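Coronin (Toxoplasma gondii, PDB 4OZU) probably binds actin filaments and contributes to invasion and egress by the parasite, this chain being its WD40 beta-propeller domain. Local coordinates at residues A[149-155]-A[169-175]; A[193-197]-A[209-215]. All coordinates share one frame; numbering follows the deposited sequence.

Interaction 1 of 2, residues A[149-155]-A[169-175]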
loop_
_atom_site.group_PDB
_atom_site.type_symbol
_atom_site.label_atom_id
_atom_site.label_comp_id
_atom_site.label_asym_id
_atom_site.label_seq_id
_atom_site.Cartn_x
_atom_site.Cartn_y
_atom_site.Cartn_z
ATOM N N GLY A 149 2.523 -11.620 -5.999
ATOM C CA GLY A 149 2.679 -11.500 -7.436
ATOM C C GLY A 149 4.116 -11.751 -7.848
ATOM O O GLY A 149 5.061 -11.219 -7.257
ATOM N N CYS A 150 4.275 -12.570 -8.880
ATOM C CA CYS A 150 5.580 -13.030 -9.322
ATOM C C CYS A 150 5.953 -12.392 -10.656
ATOM O O CYS A 150 5.092 -12.074 -11.469
ATOM C CB CYS A 150 5.571 -14.559 -9.435
ATOM S SG CYS A 150 7.104 -15.304 -9.975
ATOM N N PHE A 151 7.246 -12.202 -10.869
ATOM C CA PHE A 151 7.757 -11.655 -12.117
ATOM C C PHE A 151 7.353 -12.508 -13.327
ATOM O O PHE A 151 7.352 -12.020 -14.458
ATOM C CB PHE A 151 9.278 -11.540 -12.028
ATOM C CG PHE A 151 9.923 -10.895 -13.222
ATOM C CD1 PHE A 151 9.672 -9.571 -13.539
ATOM C CD2 PHE A 151 10.811 -11.611 -14.005
ATOM C CE1 PHE A 151 10.283 -8.979 -14.632
ATOM C CE2 PHE A 151 11.422 -11.028 -15.096
ATOM C CZ PHE A 151 11.159 -9.710 -15.410
ATOM N N ASP A 152 7.011 -13.774 -13.091
ATOM C CA ASP A 152 6.679 -14.679 -14.196
ATOM C C ASP A 152 5.199 -14.615 -14.586
ATOM O O ASP A 152 4.760 -15.337 -15.489
ATOM C CB ASP A 152 7.080 -16.120 -13.849
ATOM C CG ASP A 152 6.167 -16.769 -12.820
ATOM O OD1 ASP A 152 5.252 -16.116 -12.282
ATOM O OD2 ASP A 152 6.386 -17.963 -12.531
ATOM N N GLY A 153 4.444 -13.761 -13.894
ATOM C CA GLY A 153 3.038 -13.526 -14.190
ATOM C C GLY A 153 2.052 -14.243 -13.282
ATOM O O GLY A 153 0.836 -14.090 -13.437
ATOM N N THR A 154 2.565 -15.016 -12.330
ATOM C CA THR A 154 1.711 -15.759 -11.408
ATOM C C THR A 154 1.282 -14.922 -10.216
ATOM O O THR A 154 2.110 -14.284 -9.560
ATOM C CB THR A 154 2.416 -17.010 -10.858
ATOM O OG1 THR A 154 2.915 -17.801 -11.937
ATOM C CG2 THR A 154 1.455 -17.858 -10.033
ATOM N N VAL A 155 -0.012 -14.948 -9.929
ATOM C CA VAL A 155 -0.513 -14.457 -8.653
ATOM C C VAL A 155 -0.824 -15.675 -7.801
ATOM O O VAL A 155 -1.646 -16.510 -8.191
ATOM C CB VAL A 155 -1.764 -13.593 -8.810
ATOM C CG1 VAL A 155 -2.248 -13.120 -7.454
ATOM C CG2 VAL A 155 -1.475 -12.407 -9.703
ATOM N N VAL A 169 -3.106 -18.056 -10.173
ATOM C CA VAL A 169 -3.533 -17.660 -11.505
ATOM C C VAL A 169 -2.319 -17.100 -12.221
ATOM O O VAL A 169 -1.629 -16.231 -11.680
ATOM C CB VAL A 169 -4.671 -16.613 -11.459
ATOM C CG1 VAL A 169 -4.954 -16.055 -12.841
ATOM C CG2 VAL A 169 -5.932 -17.227 -10.866
ATOM N N LYS A 170 -2.048 -17.597 -13.425
ATOM C CA LYS A 170 -0.881 -17.146 -14.170
ATOM C C LYS A 170 -1.244 -16.414 -15.458
ATOM O O LYS A 170 -1.911 -16.961 -16.342
ATOM C CB LYS A 170 0.039 -18.312 -14.506
ATOM C CG LYS A 170 1.316 -17.835 -15.179
ATOM C CD LYS A 170 2.266 -18.950 -15.521
ATOM C CE LYS A 170 3.592 -18.373 -15.996
ATOM N NZ LYS A 170 3.415 -17.311 -17.030
ATOM N N PHE A 171 -0.760 -15.180 -15.550
ATOM C CA PHE A 171 -0.849 -14.379 -16.759
ATOM C C PHE A 171 0.408 -14.576 -17.586
ATOM O O PHE A 171 1.416 -15.075 -17.091
ATOM C CB PHE A 171 -1.045 -12.904 -16.408
ATOM C CG PHE A 171 -2.274 -12.652 -15.598
ATOM C CD1 PHE A 171 -3.502 -12.488 -16.215
ATOM C CD2 PHE A 171 -2.213 -12.626 -14.220
ATOM C CE1 PHE A 171 -4.638 -12.284 -15.470
ATOM C CE2 PHE A 171 -3.346 -12.418 -13.470
ATOM C CZ PHE A 171 -4.558 -12.247 -14.095
ATOM N N GLN A 172 0.342 -14.190 -18.854
ATOM C CA GLN A 172 1.454 -14.398 -19.768
ATOM C C GLN A 172 2.610 -13.419 -19.540
ATOM O O GLN A 172 3.755 -13.734 -19.859
ATOM C CB GLN A 172 0.972 -14.291 -21.214
ATOM C CG GLN A 172 -0.111 -15.291 -21.572
ATOM C CD GLN A 172 -0.413 -15.316 -23.060
ATOM O OE1 GLN A 172 0.494 -15.263 -23.891
ATOM N NE2 GLN A 172 -1.695 -15.392 -23.401
ATOM N N GLU A 173 2.311 -12.243 -18.993
ATOM C CA GLU A 173 3.323 -11.205 -18.805
ATOM C C GLU A 173 3.528 -10.882 -17.329
ATOM O O GLU A 173 2.692 -11.217 -16.495
ATOM C CB GLU A 173 2.929 -9.944 -19.571
ATOM C CG GLU A 173 2.860 -10.151 -21.078
ATOM C CD GLU A 173 4.198 -10.532 -21.680
ATOM O OE1 GLU A 173 5.199 -9.841 -21.388
ATOM O OE2 GLU A 173 4.251 -11.519 -22.445
ATOM N N SER A 174 4.655 -10.244 -17.021
ATOM C CA SER A 174 5.044 -9.964 -15.639
ATOM C C SER A 174 4.029 -9.088 -14.921
ATOM O O SER A 174 3.439 -8.195 -15.518
ATOM C CB SER A 174 6.413 -9.277 -15.589
ATOM O OG SER A 174 7.395 -10.033 -16.276
ATOM N N LEU A 175 3.852 -9.343 -13.632
ATOM C CA LEU A 175 3.022 -8.494 -12.784
ATOM C C LEU A 175 3.731 -7.192 -12.409
ATOM O O LEU A 175 4.947 -7.169 -12.220
ATOM C CB LEU A 175 2.624 -9.254 -11.527
ATOM C CG LEU A 175 1.551 -10.303 -11.808
ATOM C CD1 LEU A 175 1.752 -11.530 -10.943
ATOM C CD2 LEU A 175 0.173 -9.694 -11.584
#
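V155 and V169 face each other as an antiparallel hydrogen-bonded pair, with V155 N giving to V169 O at 2.7 Å and V169 N to V155 O, and F171 N adds a third backbone bond to G153 O. Next to the valines, T154 and K170 form a non-hydrogen-bonded pair. Their side chains cross at about a right angle, K170 CG lying 3.6 Å from T154 OG1. From there the lysine runs extended and bends at its last torsion (chi4 -49°), which brings NZ to the turn 150-153. NZ donates to D152 O at 2.8 Å, nearly along the C=O axis, and also to F171 O, so one ammonium ties together two carbonyls from the two segments. The D152 carboxylate serves its own loop: OD1 accepts from T154 N, an Asx turn that overlaps the end of the type I turn. G153 has positive phi, and with F171 O close by and E173 O 3.3 Å from its CA, this backbone has no space for a side chain.

At the start of the turn S174 OG donates to F151 O at 2.7 Å, in the carbonyl plane. The same hydroxyl lies over one face of the F151 ring, toward its rim, and K132 makes a cation-pi contact with that ring. The buried L175 puts CD1 against the backbone, 3.1 Å from T154 O, and 3.6 Å from V155 CG2, while the F171 ring presents an edge to that methyl, with CE2 4.2 Å away. F171 also packs on strands 187-191 and 195-200.

This is the outer hairpin of a propeller blade, strands 154-159 and 164-170, meeting the connection that leads into the innermost strand of the next blade, as in WD40 beta-propellers.

Interaction 2 of 2, residues A[193-197]-A[209-215]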
loop_
_atom_site.group_PDB
_atom_site.type_symbol
_atom_site.label_atom_id
_atom_site.label_comp_id
_atom_site.label_asym_id
_atom_site.label_seq_id
_atom_site.Cartn_x
_atom_site.Cartn_y
_atom_site.Cartn_z
ATOM N N ASP A 193 1.602 -6.456 -20.249
ATOM C CA ASP A 193 0.858 -6.364 -21.510
ATOM C C ASP A 193 -0.172 -5.235 -21.472
ATOM O O ASP A 193 -1.029 -5.150 -22.351
ATOM C CB ASP A 193 0.160 -7.689 -21.839
ATOM C CG ASP A 193 -0.847 -8.102 -20.787
ATOM O OD1 ASP A 193 -0.760 -7.611 -19.643
ATOM O OD2 ASP A 193 -1.731 -8.927 -21.103
ATOM N N LYS A 194 -0.076 -4.380 -20.453
ATOM C CA LYS A 194 -0.914 -3.181 -20.317
ATOM C C LYS A 194 -2.338 -3.534 -19.905
ATOM O O LYS A 194 -3.266 -2.755 -20.116
ATOM C CB LYS A 194 -0.947 -2.373 -21.618
ATOM C CG LYS A 194 0.402 -2.209 -22.318
ATOM C CD LYS A 194 0.268 -1.431 -23.614
ATOM C CE LYS A 194 1.524 -1.567 -24.465
ATOM N NZ LYS A 194 1.568 -0.586 -25.580
ATOM N N ALA A 195 -2.506 -4.708 -19.309
ATOM C CA ALA A 195 -3.821 -5.174 -18.906
ATOM C C ALA A 195 -4.045 -4.954 -17.418
ATOM O O ALA A 195 -3.125 -5.080 -16.604
ATOM C CB ALA A 195 -3.992 -6.640 -19.250
ATOM N N LEU A 196 -5.282 -4.607 -17.084
ATOM C CA LEU A 196 -5.767 -4.647 -15.716
ATOM C C LEU A 196 -6.630 -5.891 -15.583
ATOM O O LEU A 196 -7.595 -6.052 -16.330
ATOM C CB LEU A 196 -6.567 -3.388 -15.382
ATOM C CG LEU A 196 -7.289 -3.387 -14.032
ATOM C CD1 LEU A 196 -6.299 -3.303 -12.880
ATOM C CD2 LEU A 196 -8.273 -2.246 -13.982
ATOM N N ASN A 197 -6.281 -6.760 -14.639
ATOM C CA ASN A 197 -6.963 -8.033 -14.463
ATOM C C ASN A 197 -7.594 -8.130 -13.091
ATOM O O ASN A 197 -6.991 -7.730 -12.093
ATOM C CB ASN A 197 -5.992 -9.202 -14.662
ATOM C CG ASN A 197 -5.122 -9.037 -15.892
ATOM O OD1 ASN A 197 -5.583 -9.199 -17.023
ATOM N ND2 ASN A 197 -3.848 -8.719 -15.676
ATOM N N SER A 209 -10.814 -8.621 -17.522
ATOM C CA SER A 209 -9.551 -8.095 -18.016
ATOM C C SER A 209 -9.790 -7.036 -19.074
ATOM O O SER A 209 -10.667 -7.183 -19.919
ATOM C CB SER A 209 -8.675 -9.218 -18.575
ATOM O OG SER A 209 -7.375 -8.728 -18.863
ATOM N N VAL A 210 -9.004 -5.965 -19.020
ATOM C CA VAL A 210 -9.136 -4.875 -19.978
ATOM C C VAL A 210 -7.799 -4.172 -20.179
ATOM O O VAL A 210 -6.994 -4.071 -19.256
ATOM C CB VAL A 210 -10.202 -3.843 -19.519
ATOM C CG1 VAL A 210 -9.734 -3.076 -18.285
ATOM C CG2 VAL A 210 -10.559 -2.888 -20.655
ATOM N N ALA A 211 -7.568 -3.698 -21.397
ATOM C CA ALA A 211 -6.415 -2.861 -21.682
ATOM C C ALA A 211 -6.637 -1.523 -20.989
ATOM O O ALA A 211 -7.555 -0.791 -21.353
ATOM C CB ALA A 211 -6.241 -2.682 -23.184
ATOM N N CYS A 212 -5.825 -1.203 -19.984
ATOM C CA CYS A 212 -6.123 -0.037 -19.151
ATOM C C CYS A 212 -5.420 1.239 -19.610
ATOM O O CYS A 212 -5.982 2.322 -19.455
ATOM C CB CYS A 212 -5.785 -0.329 -17.686
ATOM S SG CYS A 212 -4.071 -0.764 -17.339
ATOM N N HIS A 213 -4.214 1.119 -20.173
ATOM C CA HIS A 213 -3.503 2.264 -20.740
ATOM C C HIS A 213 -2.667 1.827 -21.942
ATOM O O HIS A 213 -2.217 0.687 -22.001
ATOM C CB HIS A 213 -2.638 2.932 -19.668
ATOM C CG HIS A 213 -3.429 3.429 -18.498
ATOM N ND1 HIS A 213 -4.067 4.652 -18.500
ATOM C CD2 HIS A 213 -3.705 2.862 -17.302
ATOM C CE1 HIS A 213 -4.700 4.817 -17.353
ATOM N NE2 HIS A 213 -4.493 3.745 -16.606
ATOM N N ASP A 214 -2.483 2.727 -22.904
ATOM C CA ASP A 214 -1.968 2.343 -24.220
ATOM C C ASP A 214 -0.475 2.593 -24.390
ATOM O O ASP A 214 0.132 2.095 -25.343
ATOM C CB ASP A 214 -2.734 3.083 -25.321
ATOM C CG ASP A 214 -4.205 2.710 -25.359
ATOM O OD1 ASP A 214 -4.548 1.589 -24.925
ATOM O OD2 ASP A 214 -5.020 3.538 -25.817
ATOM N N GLY A 215 0.116 3.361 -23.482
ATOM C CA GLY A 215 1.552 3.597 -23.496
ATOM C C GLY A 215 2.314 2.351 -23.083
ATOM O O GLY A 215 1.708 1.339 -22.738
#
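K194 stretches its side chain along the loop 213-215, while N197, at the other end of the strand pairing, turns its amide to S209. The lysine is extended beyond CG: CB lies 3.3 Å from H213 O, CD 3.2 Å from G215 O, and NZ ends at D214 O, a 3.1 Å bond arriving about 50° above the carbonyl plane. Its own carbonyl accepts from C212 N.

The amide of N197 offers OD1 to S209 OG, which donates at 2.6 Å from 22° off the carbonyl plane. With chi1 at -171°, opposite its own N, the serine hydroxyl swings across to the asparagine. A195 and A211 lie on this same face. On the reverse face L196 CB packs against V210 CG1 at 4.3 Å and, just past the strand, C212 CB at 3.9 Å, and W250 of the following blade packs against all three residues. L196 and V210 exchange two backbone bonds, with L196 N reaching V210 O at 2.8 Å.

The H213 ring is held elsewhere, NE2 bonded to T236 and ND1 to E246, and D214 OD1 and C212 O hydrogen-bond a Tris molecule, probably from the crystallisation liquor. The contact thus divides by chemistry: an apolar face built into the propeller, a neutral Ser-Asn bond at one end, and at the other a lysine whose positive charge probably polarises the D214 carbonyl it meets.

How the interactions relate
Going from the N terminus, interaction 1 closes first: the chain turns after strand 145-150, runs out along 154-159, returns along 164-170 and meets itself again at 169-175. Interaction 2 opens only later, past strand 187-191, and closes a similar excursion through 195-200 and 205-211. The two loops therefore follow in series, neither enclosing nor crossing the other. Interaction 1 links the blade that ends with strand 164-170 to the start of the next, and interaction 2 joins that next blade's outer strands and the chain leaving it. Their centres lie 14 Å apart, and they touch where F171 CE1 packs 3.3 Å from N197 CG and E173 CG 3.7 Å from D193 CB.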